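PDB 6GSZ: alpha-L-rhamnosidase from Aspergillus terreus, which probably hydrolyses terminal non-reducing alpha-L-rhamnose residues of alpha-L-rhamnosides, and carries bound calcium ions and N-linked glycans in this crystal. Local coordinates for residues A[580-585]-A[738-743]; A[743-748]-A[757-762]; A[133-138]-A[197-202]. One frame throughout, in Å; residues are numbered along the deposited sequence.

Contact 1: residues A[580-585]-A[738-743]. With MAN (alpha-D-mannopyranose), chain F; BGC (beta-D-glucopyranose), chain B.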
loop_
_atom_site.group_PDB
_atom_site.type_symbol
_atom_site.label_atom_id
_atom_site.label_comp_id
_atom_site.label_asym_id
_atom_site.label_seq_id
_atom_site.Cartn_x
_atom_site.Cartn_y
_atom_site.Cartn_z
ATOM N N ASP A 580 15.254 -16.213 7.455
ATOM C CA ASP A 580 16.002 -15.252 6.637
ATOM C C ASP A 580 15.963 -15.632 5.158
ATOM O O ASP A 580 16.996 -15.875 4.523
ATOM C CB ASP A 580 17.432 -15.042 7.147
ATOM C CG ASP A 580 18.044 -13.724 6.668
ATOM O OD1 ASP A 580 17.282 -12.740 6.413
ATOM O OD2 ASP A 580 19.301 -13.678 6.541
ATOM N N TRP A 581 14.754 -15.536 4.604
ATOM C CA TRP A 581 14.429 -15.863 3.228
ATOM C C TRP A 581 15.290 -15.043 2.261
ATOM O O TRP A 581 15.421 -13.852 2.427
ATOM C CB TRP A 581 12.933 -15.560 3.069
ATOM C CG TRP A 581 12.304 -15.923 1.759
ATOM C CD1 TRP A 581 11.916 -15.042 0.777
ATOM C CD2 TRP A 581 11.971 -17.237 1.294
ATOM N NE1 TRP A 581 11.355 -15.739 -0.262
ATOM C CE2 TRP A 581 11.370 -17.072 0.031
ATOM C CE3 TRP A 581 12.084 -18.527 1.839
ATOM C CZ2 TRP A 581 10.875 -18.157 -0.700
ATOM C CZ3 TRP A 581 11.637 -19.600 1.087
ATOM C CH2 TRP A 581 11.027 -19.407 -0.150
ATOM N N LEU A 582 15.841 -15.699 1.224
ATOM C CA LEU A 582 16.535 -15.038 0.122
ATOM C C LEU A 582 17.841 -14.388 0.599
ATOM O O LEU A 582 18.330 -13.474 -0.026
ATOM C CB LEU A 582 15.590 -14.059 -0.604
ATOM C CG LEU A 582 14.654 -14.716 -1.614
ATOM C CD1 LEU A 582 13.652 -13.711 -2.169
ATOM C CD2 LEU A 582 15.440 -15.392 -2.722
ATOM N N ASP A 583 18.449 -14.978 1.637
ATOM C CA ASP A 583 19.879 -14.788 1.924
ATOM C C ASP A 583 20.585 -14.924 0.581
ATOM O O ASP A 583 20.288 -15.870 -0.144
ATOM C CB ASP A 583 20.324 -15.844 2.953
ATOM C CG ASP A 583 21.794 -15.926 3.314
ATOM O OD1 ASP A 583 22.643 -15.525 2.473
ATOM O OD2 ASP A 583 22.061 -16.412 4.429
ATOM N N PRO A 584 21.491 -14.020 0.172
ATOM C CA PRO A 584 22.128 -14.134 -1.145
ATOM C C PRO A 584 22.943 -15.422 -1.364
ATOM O O PRO A 584 23.217 -15.792 -2.520
ATOM C CB PRO A 584 23.038 -12.908 -1.216
ATOM C CG PRO A 584 23.266 -12.523 0.205
ATOM C CD PRO A 584 21.981 -12.864 0.934
ATOM N N LYS A 585 23.317 -16.122 -0.296
ATOM C CA LYS A 585 24.041 -17.375 -0.380
ATOM C C LYS A 585 23.099 -18.592 -0.482
ATOM O O LYS A 585 23.585 -19.696 -0.734
ATOM C CB LYS A 585 24.956 -17.549 0.835
ATOM C CG LYS A 585 26.046 -16.511 1.016
ATOM C CD LYS A 585 27.175 -16.604 0.089
ATOM C CE LYS A 585 28.357 -15.796 0.600
ATOM N NZ LYS A 585 29.218 -15.360 -0.518
ATOM N N THR A 738 12.958 -2.103 -7.139
ATOM C CA THR A 738 13.752 -3.058 -6.375
ATOM C C THR A 738 13.304 -4.467 -6.753
ATOM O O THR A 738 12.141 -4.725 -7.041
ATOM C CB THR A 738 13.669 -2.767 -4.868
ATOM O OG1 THR A 738 12.320 -2.680 -4.387
ATOM C CG2 THR A 738 14.392 -1.486 -4.511
ATOM N N TRP A 739 14.258 -5.408 -6.709
ATOM C CA TRP A 739 14.018 -6.785 -7.188
ATOM C C TRP A 739 13.834 -7.724 -5.995
ATOM O O TRP A 739 14.330 -7.487 -4.898
ATOM C CB TRP A 739 15.176 -7.278 -8.062
ATOM C CG TRP A 739 15.534 -6.371 -9.194
ATOM C CD1 TRP A 739 14.787 -5.401 -9.797
ATOM C CD2 TRP A 739 16.758 -6.452 -9.939
ATOM N NE1 TRP A 739 15.476 -4.857 -10.855
ATOM C CE2 TRP A 739 16.698 -5.473 -10.953
ATOM C CE3 TRP A 739 17.915 -7.220 -9.789
ATOM C CZ2 TRP A 739 17.738 -5.284 -11.872
ATOM C CZ3 TRP A 739 18.950 -7.032 -10.682
ATOM C CH2 TRP A 739 18.858 -6.082 -11.711
ATOM N N GLU A 740 13.132 -8.821 -6.208
ATOM C CA GLU A 740 12.900 -9.845 -5.195
ATOM C C GLU A 740 14.213 -10.405 -4.652
ATOM O O GLU A 740 14.370 -10.535 -3.434
ATOM C CB GLU A 740 12.058 -10.939 -5.830
ATOM C CG GLU A 740 11.726 -12.131 -4.957
ATOM C CD GLU A 740 10.814 -13.158 -5.611
ATOM O OE1 GLU A 740 10.913 -13.332 -6.851
ATOM O OE2 GLU A 740 10.031 -13.785 -4.839
ATOM N N ARG A 741 15.075 -10.847 -5.567
ATOM C CA ARG A 741 16.359 -11.380 -5.242
ATOM C C ARG A 741 17.424 -10.293 -5.438
ATOM O O ARG A 741 17.335 -9.467 -6.341
ATOM C CB ARG A 741 16.731 -12.483 -6.223
ATOM C CG ARG A 741 15.753 -13.643 -6.249
ATOM C CD ARG A 741 16.067 -14.597 -7.378
ATOM N NE ARG A 741 15.311 -15.851 -7.295
ATOM C CZ ARG A 741 15.602 -16.875 -6.484
ATOM N NH1 ARG A 741 16.721 -16.879 -5.738
ATOM N NH2 ARG A 741 14.766 -17.903 -6.426
ATOM N N TRP A 742 18.476 -10.347 -4.623
ATOM C CA TRP A 742 19.617 -9.448 -4.867
ATOM C C TRP A 742 20.051 -9.588 -6.338
ATOM O O TRP A 742 20.341 -8.585 -7.050
ATOM C CB TRP A 742 20.767 -9.727 -3.882
ATOM C CG TRP A 742 20.376 -9.462 -2.458
ATOM C CD1 TRP A 742 20.169 -10.355 -1.464
ATOM C CD2 TRP A 742 20.177 -8.171 -1.887
ATOM N NE1 TRP A 742 19.816 -9.713 -0.300
ATOM C CE2 TRP A 742 19.780 -8.372 -0.551
ATOM C CE3 TRP A 742 20.217 -6.866 -2.403
ATOM C CZ2 TRP A 742 19.549 -7.312 0.312
ATOM C CZ3 TRP A 742 19.977 -5.820 -1.545
ATOM C CH2 TRP A 742 19.610 -6.052 -0.217
ATOM N N ASP A 743 20.015 -10.832 -6.820
ATOM C CA ASP A 743 20.494 -11.183 -8.170
ATOM C C ASP A 743 19.326 -11.650 -9.060
ATOM O O ASP A 743 19.473 -12.641 -9.772
ATOM C CB ASP A 743 21.596 -12.269 -8.093
ATOM C CG ASP A 743 21.199 -13.534 -7.336
ATOM O OD1 ASP A 743 20.081 -13.565 -6.733
ATOM O OD2 ASP A 743 22.031 -14.439 -7.236
HETATM C C1 MAN F . 26.859 -19.158 -4.760
HETATM C C2 MAN F . 26.087 -19.698 -3.552
HETATM C C3 MAN F . 24.606 -19.825 -3.932
HETATM C C4 MAN F . 24.051 -18.463 -4.404
HETATM C C5 MAN F . 24.940 -17.932 -5.524
HETATM C C6 MAN F . 24.546 -16.535 -5.928
HETATM O O2 MAN F . 26.295 -18.815 -2.460
HETATM O O3 MAN F . 23.853 -20.440 -2.857
HETATM O O4 MAN F . 22.673 -18.576 -4.957
HETATM O O5 MAN F . 26.346 -17.895 -5.216
HETATM O O6 MAN F . 25.493 -16.155 -6.902
HETATM C C2 BGC B . 7.101 -13.391 -0.907
HETATM C C3 BGC B . 7.700 -14.085 0.285
HETATM C C4 BGC B . 7.378 -15.552 0.466
HETATM C C5 BGC B . 7.644 -16.150 -0.829
HETATM C C6 BGC B . 7.373 -17.629 -0.640
HETATM C C1 BGC B . 7.318 -14.232 -2.153
HETATM O O1 BGC B . 6.866 -13.497 -3.273
HETATM O O2 BGC B . 7.887 -12.282 -1.274
HETATM O O3 BGC B . 7.143 -13.550 1.364
HETATM O O4 BGC B . 8.066 -16.256 1.525
HETATM O O5 BGC B . 6.898 -15.583 -1.954
HETATM O O6 BGC B . 7.474 -18.267 -1.917
HETATM O O HOH W 1 10.014 -14.109 -2.208
HETATM O O HOH W 2 18.395 -12.773 -2.865
HETATM O O HOH W 3 22.625 -13.836 -4.462
#
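Beside the glucose-binding pocket of the six-hairpin glycosidase domain, which W581 and E740 help to line, two loops meet where L582 reaches E740 and R741. The two methyls of L582 divide the work: CD1 lies 3.5 Å from E740 O and also touches E740 CG, while CD2 sits over one face of the R741 guanidinium, 3.6 Å from NH1. P584 lies alongside W742, pointing the same way, with CB 3.8 Å from CD1 of the indole. Water completes the join. One molecule donates to L582 O and accepts from W742 N; another accepts from W581 NE1, in the plane of that indole, and donates to E740 OE2 at 2.7 Å, close to the bound glucose. With CG anti to the backbone N (chi1 178°) and the chain extended beyond it, E740 carries its carboxylate to this water, and OE1 forms a salt bridge with R464. The glucose O4 stands 3.7 Å above the W581 indole plane. A type II turn from D580 to D583 shapes the first loop, which lies between helices 545-562 and 598-619; the second runs between helices 727-732 and 768-775, and R741 NE bonds to M756 O within that same connection.

Contact 2: residues A[743-748]-A[757-762]. With NAG (2-acetamido-2-deoxy-beta-D-glucopyranose), chain C; BGC (beta-D-glucopyranose), chain B.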
loop_
_atom_site.group_PDB
_atom_site.type_symbol
_atom_site.label_atom_id
_atom_site.label_comp_id
_atom_site.label_asym_id
_atom_site.label_seq_id
_atom_site.Cartn_x
_atom_site.Cartn_y
_atom_site.Cartn_z
ATOM N N ASP A 743 20.015 -10.832 -6.820
ATOM C CA ASP A 743 20.494 -11.183 -8.170
ATOM C C ASP A 743 19.326 -11.650 -9.060
ATOM O O ASP A 743 19.473 -12.641 -9.772
ATOM C CB ASP A 743 21.596 -12.269 -8.093
ATOM C CG ASP A 743 21.199 -13.534 -7.336
ATOM O OD1 ASP A 743 20.081 -13.565 -6.733
ATOM O OD2 ASP A 743 22.031 -14.439 -7.236
ATOM N N SER A 744 18.183 -10.946 -9.085
ATOM C CA SER A 744 17.098 -11.378 -9.976
ATOM C C SER A 744 17.627 -11.417 -11.407
ATOM O O SER A 744 17.198 -12.260 -12.197
ATOM C CB SER A 744 15.881 -10.497 -9.875
ATOM O OG SER A 744 15.074 -10.827 -8.743
ATOM N N MET A 745 18.497 -10.462 -11.764
ATOM C CA MET A 745 19.285 -10.546 -13.021
ATOM C C MET A 745 20.764 -10.738 -12.660
ATOM O O MET A 745 21.258 -10.079 -11.727
ATOM C CB MET A 745 19.147 -9.269 -13.857
ATOM C CG MET A 745 19.839 -9.294 -15.218
ATOM S SD MET A 745 19.336 -7.872 -16.247
ATOM C CE MET A 745 17.664 -8.388 -16.685
ATOM N N LEU A 746 21.446 -11.621 -13.393
ATOM C CA LEU A 746 22.863 -11.874 -13.200
ATOM C C LEU A 746 23.663 -10.840 -13.999
ATOM O O LEU A 746 23.156 -10.169 -14.889
ATOM C CB LEU A 746 23.163 -13.314 -13.632
ATOM C CG LEU A 746 22.254 -14.384 -13.029
ATOM C CD1 LEU A 746 22.661 -15.756 -13.536
ATOM C CD2 LEU A 746 22.269 -14.357 -11.505
ATOM N N PRO A 747 24.951 -10.587 -13.673
ATOM C CA PRO A 747 25.681 -9.495 -14.321
ATOM C C PRO A 747 25.784 -9.482 -15.852
ATOM O O PRO A 747 25.913 -8.391 -16.432
ATOM C CB PRO A 747 27.083 -9.557 -13.674
ATOM C CG PRO A 747 26.830 -10.252 -12.336
ATOM C CD PRO A 747 25.710 -11.244 -12.606
ATOM N N ASN A 748 25.633 -10.632 -16.513
ATOM C CA ASN A 748 25.695 -10.650 -18.010
ATOM C C ASN A 748 24.309 -10.424 -18.616
ATOM O O ASN A 748 24.165 -10.418 -19.826
ATOM C CB ASN A 748 26.237 -11.957 -18.581
ATOM C CG ASN A 748 25.498 -13.161 -18.052
ATOM O OD1 ASN A 748 24.398 -13.051 -17.486
ATOM N ND2 ASN A 748 26.108 -14.316 -18.231
ATOM N N THR A 757 11.361 -15.641 -9.460
ATOM C CA THR A 757 12.187 -14.461 -9.719
ATOM C C THR A 757 11.321 -13.303 -10.202
ATOM O O THR A 757 10.687 -13.417 -11.260
ATOM C CB THR A 757 13.293 -14.750 -10.735
ATOM O OG1 THR A 757 14.134 -15.789 -10.220
ATOM C CG2 THR A 757 14.135 -13.540 -11.044
ATOM N N SER A 758 11.291 -12.211 -9.446
ATOM C CA SER A 758 10.539 -11.018 -9.756
ATOM C C SER A 758 11.484 -9.808 -9.778
ATOM O O SER A 758 12.445 -9.715 -8.980
ATOM C CB SER A 758 9.418 -10.836 -8.750
ATOM O OG SER A 758 9.187 -9.480 -8.431
ATOM N N PHE A 759 11.162 -8.821 -10.625
ATOM C CA PHE A 759 11.886 -7.566 -10.689
ATOM C C PHE A 759 11.092 -6.423 -10.025
ATOM O O PHE A 759 11.372 -5.244 -10.308
ATOM C CB PHE A 759 12.276 -7.208 -12.134
ATOM C CG PHE A 759 13.260 -8.187 -12.700
ATOM C CD1 PHE A 759 14.607 -7.965 -12.524
ATOM C CD2 PHE A 759 12.854 -9.341 -13.363
ATOM C CE1 PHE A 759 15.534 -8.873 -13.015
ATOM C CE2 PHE A 759 13.784 -10.237 -13.852
ATOM C CZ PHE A 759 15.119 -10.006 -13.676
ATOM N N ASN A 760 10.134 -6.738 -9.146
ATOM C CA ASN A 760 9.344 -5.676 -8.536
ATOM C C ASN A 760 8.745 -6.139 -7.206
ATOM O O ASN A 760 7.548 -6.385 -7.093
ATOM C CB ASN A 760 8.254 -5.193 -9.483
ATOM C CG ASN A 760 7.750 -3.806 -9.176
ATOM O OD1 ASN A 760 8.097 -3.233 -8.128
ATOM N ND2 ASN A 760 6.932 -3.230 -10.044
ATOM N N HIS A 761 9.615 -6.226 -6.195
ATOM C CA HIS A 761 9.276 -6.560 -4.792
ATOM C C HIS A 761 9.831 -5.449 -3.909
ATOM O O HIS A 761 10.990 -5.106 -4.114
ATOM C CB HIS A 761 9.986 -7.861 -4.375
ATOM C CG HIS A 761 9.255 -9.148 -4.482
ATOM N ND1 HIS A 761 8.912 -9.708 -5.702
ATOM C CD2 HIS A 761 8.891 -10.035 -3.523
ATOM C CE1 HIS A 761 8.323 -10.868 -5.475
ATOM N NE2 HIS A 761 8.274 -11.100 -4.129
ATOM N N TYR A 762 9.034 -4.894 -2.983
ATOM C CA TYR A 762 9.563 -3.834 -2.091
ATOM C C TYR A 762 10.455 -4.304 -0.956
ATOM O O TYR A 762 11.087 -3.429 -0.330
ATOM C CB TYR A 762 8.430 -2.936 -1.566
ATOM C CG TYR A 762 7.224 -3.574 -0.925
ATOM C CD1 TYR A 762 7.322 -4.522 0.064
ATOM C CD2 TYR A 762 5.947 -3.229 -1.343
ATOM C CE1 TYR A 762 6.207 -5.058 0.683
ATOM C CE2 TYR A 762 4.815 -3.773 -0.751
ATOM C CZ TYR A 762 4.942 -4.753 0.217
ATOM O OH TYR A 762 3.814 -5.276 0.795
HETATM C C1 NAG C . 25.490 -15.472 -17.696
HETATM C C2 NAG C . 25.873 -16.693 -18.454
HETATM C C3 NAG C . 25.709 -17.935 -17.599
HETATM C C4 NAG C . 26.381 -17.772 -16.232
HETATM C C5 NAG C . 25.804 -16.535 -15.549
HETATM C C6 NAG C . 26.333 -16.159 -14.157
HETATM C C7 NAG C . 25.481 -16.244 -20.842
HETATM C C8 NAG C . 24.513 -16.465 -21.966
HETATM N N2 NAG C . 25.071 -16.743 -19.662
HETATM O O3 NAG C . 26.364 -18.971 -18.331
HETATM O O4 NAG C . 26.177 -18.979 -15.481
HETATM O O5 NAG C . 26.128 -15.447 -16.410
HETATM O O6 NAG C . 27.731 -15.874 -14.182
HETATM O O7 NAG C . 26.555 -15.674 -21.037
HETATM C C2 BGC B . 7.101 -13.391 -0.907
HETATM C C3 BGC B . 7.700 -14.085 0.285
HETATM C C4 BGC B . 7.378 -15.552 0.466
HETATM C C5 BGC B . 7.644 -16.150 -0.829
HETATM C C6 BGC B . 7.373 -17.629 -0.640
HETATM C C1 BGC B . 7.318 -14.232 -2.153
HETATM O O1 BGC B . 6.866 -13.497 -3.273
HETATM O O2 BGC B . 7.887 -12.282 -1.274
HETATM O O3 BGC B . 7.143 -13.550 1.364
HETATM O O4 BGC B . 8.066 -16.256 1.525
HETATM O O5 BGC B . 6.898 -15.583 -1.954
HETATM O O6 BGC B . 7.474 -18.267 -1.917
#
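One direct hydrogen bond joins the segments: S744 OG donates to S758 O at 2.9 Å. The hydroxyl approaches from above the carbonyl plane, 42° out of it. OG lies anti to its own carbonyl carbon (chi1 -81°), a setting that also lets it accept from the backbone N-H of R741, so one oxygen links the backbone just before S744 to S758 of the other segment.

Van der Waals contacts accompany this bond. S744 CB rests over the face of the F759 ring, 4.0 Å from its centroid, in a CH-pi contact, whereas M745 CB comes in the ring plane at the edge and meets CE1 at 3.7 Å. The T757 methyl CG2 lies 3.5 Å from S744 O, while T757 OG1 is hydrogen-bonded to G754 O. V359 of strand 351-361 touches both M745 and F759.

Both segments belong to the long connection between helices 727-732 and 768-775 of the six-hairpin glycosidase domain, and S758 heads an ST turn in it: its OG accepts from N760 N with an N-H...acceptor angle of 167°. The same oxygen shares a 2.8 Å hydrogen bond with H761 ND1, meeting the imidazole in its plane and helping to fix the ring's rotation.

Sugar contacts lie at the far ends. H761 NE2 donates to glucose O1 at 2.9 Å and more weakly to O2, making S758 a second-shell neighbour of the pocket. N748 ND2 carries the first N-acetylglucosamine of a glycan through a covalent bond to C1, and L746 CD1 packs 3.7 Å from C6 of that sugar.

Contact 3: residues A[133-138]-A[197-202]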
loop_
_atom_site.group_PDB
_atom_site.type_symbol
_atom_site.label_atom_id
_atom_site.label_comp_id
_atom_site.label_asym_id
_atom_site.label_seq_id
_atom_site.Cartn_x
_atom_site.Cartn_y
_atom_site.Cartn_z
ATOM N N GLN A 133 -22.740 -7.570 -18.640
ATOM C CA GLN A 133 -23.351 -6.282 -18.630
ATOM C C GLN A 133 -24.724 -6.404 -17.984
ATOM O O GLN A 133 -25.505 -7.258 -18.381
ATOM C CB GLN A 133 -23.459 -5.705 -20.040
ATOM C CG GLN A 133 -22.111 -5.495 -20.734
ATOM C CD GLN A 133 -22.216 -5.100 -22.189
ATOM O OE1 GLN A 133 -21.363 -4.415 -22.714
ATOM N NE2 GLN A 133 -23.217 -5.608 -22.907
ATOM N N PHE A 134 -25.046 -5.501 -17.067
ATOM C CA PHE A 134 -26.316 -5.412 -16.400
ATOM C C PHE A 134 -26.892 -4.033 -16.677
ATOM O O PHE A 134 -26.165 -3.052 -16.640
ATOM C CB PHE A 134 -26.140 -5.524 -14.890
ATOM C CG PHE A 134 -25.659 -6.862 -14.392
ATOM C CD1 PHE A 134 -26.556 -7.852 -14.034
ATOM C CD2 PHE A 134 -24.306 -7.127 -14.221
ATOM C CE1 PHE A 134 -26.127 -9.096 -13.585
ATOM C CE2 PHE A 134 -23.866 -8.370 -13.769
ATOM C CZ PHE A 134 -24.779 -9.347 -13.420
ATOM N N ARG A 135 -28.202 -3.956 -16.975
ATOM C CA ARG A 135 -28.761 -2.658 -17.238
ATOM C C ARG A 135 -30.181 -2.521 -16.666
ATOM O O ARG A 135 -30.921 -3.481 -16.503
ATOM C CB ARG A 135 -28.778 -2.323 -18.734
ATOM C CG ARG A 135 -29.870 -2.998 -19.546
ATOM C CD ARG A 135 -29.748 -2.708 -21.042
ATOM N NE ARG A 135 -29.728 -1.303 -21.380
ATOM C CZ ARG A 135 -30.770 -0.495 -21.493
ATOM N NH1 ARG A 135 -32.012 -0.983 -21.413
ATOM N NH2 ARG A 135 -30.549 0.798 -21.748
ATOM N N LYS A 136 -30.527 -1.262 -16.412
ATOM C CA LYS A 136 -31.824 -0.849 -15.870
ATOM C C LYS A 136 -32.137 0.564 -16.375
ATOM O O LYS A 136 -31.269 1.439 -16.388
ATOM C CB LYS A 136 -31.737 -0.890 -14.337
ATOM C CG LYS A 136 -32.922 -0.315 -13.573
ATOM C CD LYS A 136 -34.163 -1.121 -13.622
ATOM C CE LYS A 136 -35.140 -0.732 -12.530
ATOM N NZ LYS A 136 -36.412 -1.472 -12.632
ATOM N N GLU A 137 -33.376 0.784 -16.787
ATOM C CA GLU A 137 -33.884 2.128 -17.074
ATOM C C GLU A 137 -34.889 2.514 -15.989
ATOM O O GLU A 137 -35.555 1.639 -15.378
ATOM C CB GLU A 137 -34.524 2.217 -18.461
ATOM C CG GLU A 137 -33.549 1.870 -19.578
ATOM C CD GLU A 137 -34.074 2.075 -20.994
ATOM O OE1 GLU A 137 -35.106 2.770 -21.135
ATOM O OE2 GLU A 137 -33.427 1.580 -21.957
ATOM N N PHE A 138 -34.937 3.827 -15.706
ATOM C CA PHE A 138 -35.782 4.354 -14.616
ATOM C C PHE A 138 -36.119 5.796 -14.957
ATOM O O PHE A 138 -35.543 6.369 -15.865
ATOM C CB PHE A 138 -35.069 4.246 -13.259
ATOM C CG PHE A 138 -33.750 4.975 -13.164
ATOM C CD1 PHE A 138 -32.594 4.384 -13.631
ATOM C CD2 PHE A 138 -33.660 6.234 -12.571
ATOM C CE1 PHE A 138 -31.380 5.021 -13.520
ATOM C CE2 PHE A 138 -32.432 6.877 -12.465
ATOM C CZ PHE A 138 -31.299 6.263 -12.935
ATOM N N PRO A 197 -36.345 10.239 -18.272
ATOM C CA PRO A 197 -35.793 8.881 -18.412
ATOM C C PRO A 197 -34.280 8.842 -18.230
ATOM O O PRO A 197 -33.597 9.734 -18.721
ATOM C CB PRO A 197 -36.233 8.452 -19.833
ATOM C CG PRO A 197 -36.460 9.728 -20.553
ATOM C CD PRO A 197 -36.815 10.794 -19.548
ATOM N N ASN A 198 -33.806 7.788 -17.563
ATOM C CA ASN A 198 -32.384 7.572 -17.285
ATOM C C ASN A 198 -32.065 6.086 -17.472
ATOM O O ASN A 198 -32.962 5.234 -17.349
ATOM C CB ASN A 198 -31.997 7.975 -15.861
ATOM C CG ASN A 198 -32.029 9.473 -15.621
ATOM O OD1 ASN A 198 -30.983 10.142 -15.713
ATOM N ND2 ASN A 198 -33.216 10.012 -15.309
ATOM N N ALA A 199 -30.780 5.786 -17.666
ATOM C CA ALA A 199 -30.337 4.414 -17.668
ATOM C C ALA A 199 -29.053 4.278 -16.862
ATOM O O ALA A 199 -28.254 5.205 -16.844
ATOM C CB ALA A 199 -30.112 3.912 -19.078
ATOM N N ILE A 200 -28.898 3.103 -16.245
ATOM C CA ILE A 200 -27.645 2.689 -15.596
ATOM C C ILE A 200 -27.224 1.378 -16.240
ATOM O O ILE A 200 -28.069 0.473 -16.450
ATOM C CB ILE A 200 -27.779 2.601 -14.070
ATOM C CG1 ILE A 200 -26.471 2.135 -13.445
ATOM C CG2 ILE A 200 -28.914 1.711 -13.636
ATOM C CD1 ILE A 200 -26.346 2.454 -11.969
ATOM N N GLY A 201 -25.944 1.289 -16.591
ATOM C CA GLY A 201 -25.343 0.053 -17.064
ATOM C C GLY A 201 -24.099 -0.256 -16.241
ATOM O O GLY A 201 -23.311 0.655 -15.924
ATOM N N VAL A 202 -23.899 -1.515 -15.873
ATOM C CA VAL A 202 -22.730 -1.895 -15.085
ATOM C C VAL A 202 -22.121 -3.147 -15.721
ATOM O O VAL A 202 -22.857 -4.131 -16.015
ATOM C CB VAL A 202 -23.074 -2.198 -13.612
ATOM C CG1 VAL A 202 -21.780 -2.421 -12.821
ATOM C CG2 VAL A 202 -23.885 -1.070 -12.979
#
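Strand segments 133-138 and 197-202 run antiparallel, their axes 4.7 Å apart at closest approach and their N-to-C directions at 169°. F134-V202, K136-I200 and F138-N198 are the hydrogen-bonded pairs, each closed by two backbone bonds; I200 N to K136 O measures 2.9 Å. R135-G201 and E137-A199 are the intervening non-hydrogen-bonded pairs, where CA-H...O contacts fill in, as from G201 CA to F134 O at 3.2 Å.

On the face that bears F138, the phenyl ring folds across its neighbour strand. Its CG stands between the backbone N and the carbonyl carbon (chi1 59°), which lays the ring over N198: N198 CB is 3.4 Å above the ring plane and 3.5 Å from CZ in a CH-pi contact. The N198 amide plane is only 17° from that of the ring. I200 CG2 adds contacts with F138 CE1 and, at 3.9 Å, with K136 CB.

On the face of R135 and E137, the guanidinium grips E137 OE2 end-on through NH1 and NH2, both at 3.0 Å, with R135 NE bonded to W278 O. A199 CB lies beside this pair. The chemistry therefore differs by face: on one, F134, F138 and V202 pack against strand 228-237, with the polar ends of K136 and N198 bonded elsewhere (S250; N162 and K194), while on the other a salt bridge within strand 132-140 probably balances the arginine charge.

Along the chain contact 3 closes first, then contact 1, then contact 2. Contacts 1 and 2 are neighbours in the six-hairpin glycosidase domain, with centres 8 Å apart. They share D743, and three of their four segments come from the connection between helices 727-732 and 768-775. T738 OG1 to H761 O, at 2.8 Å, is a probable hydrogen bond between them, and both contribute residues to the glucose pocket, so both help to line it. Contact 3 pairs two strands of a five-stranded antiparallel sheet, about 51 Å from contact 1 and 47 Å from contact 2 between centres; it lies on the opposite side of the chain's centre from contact 1, remote from that pocket.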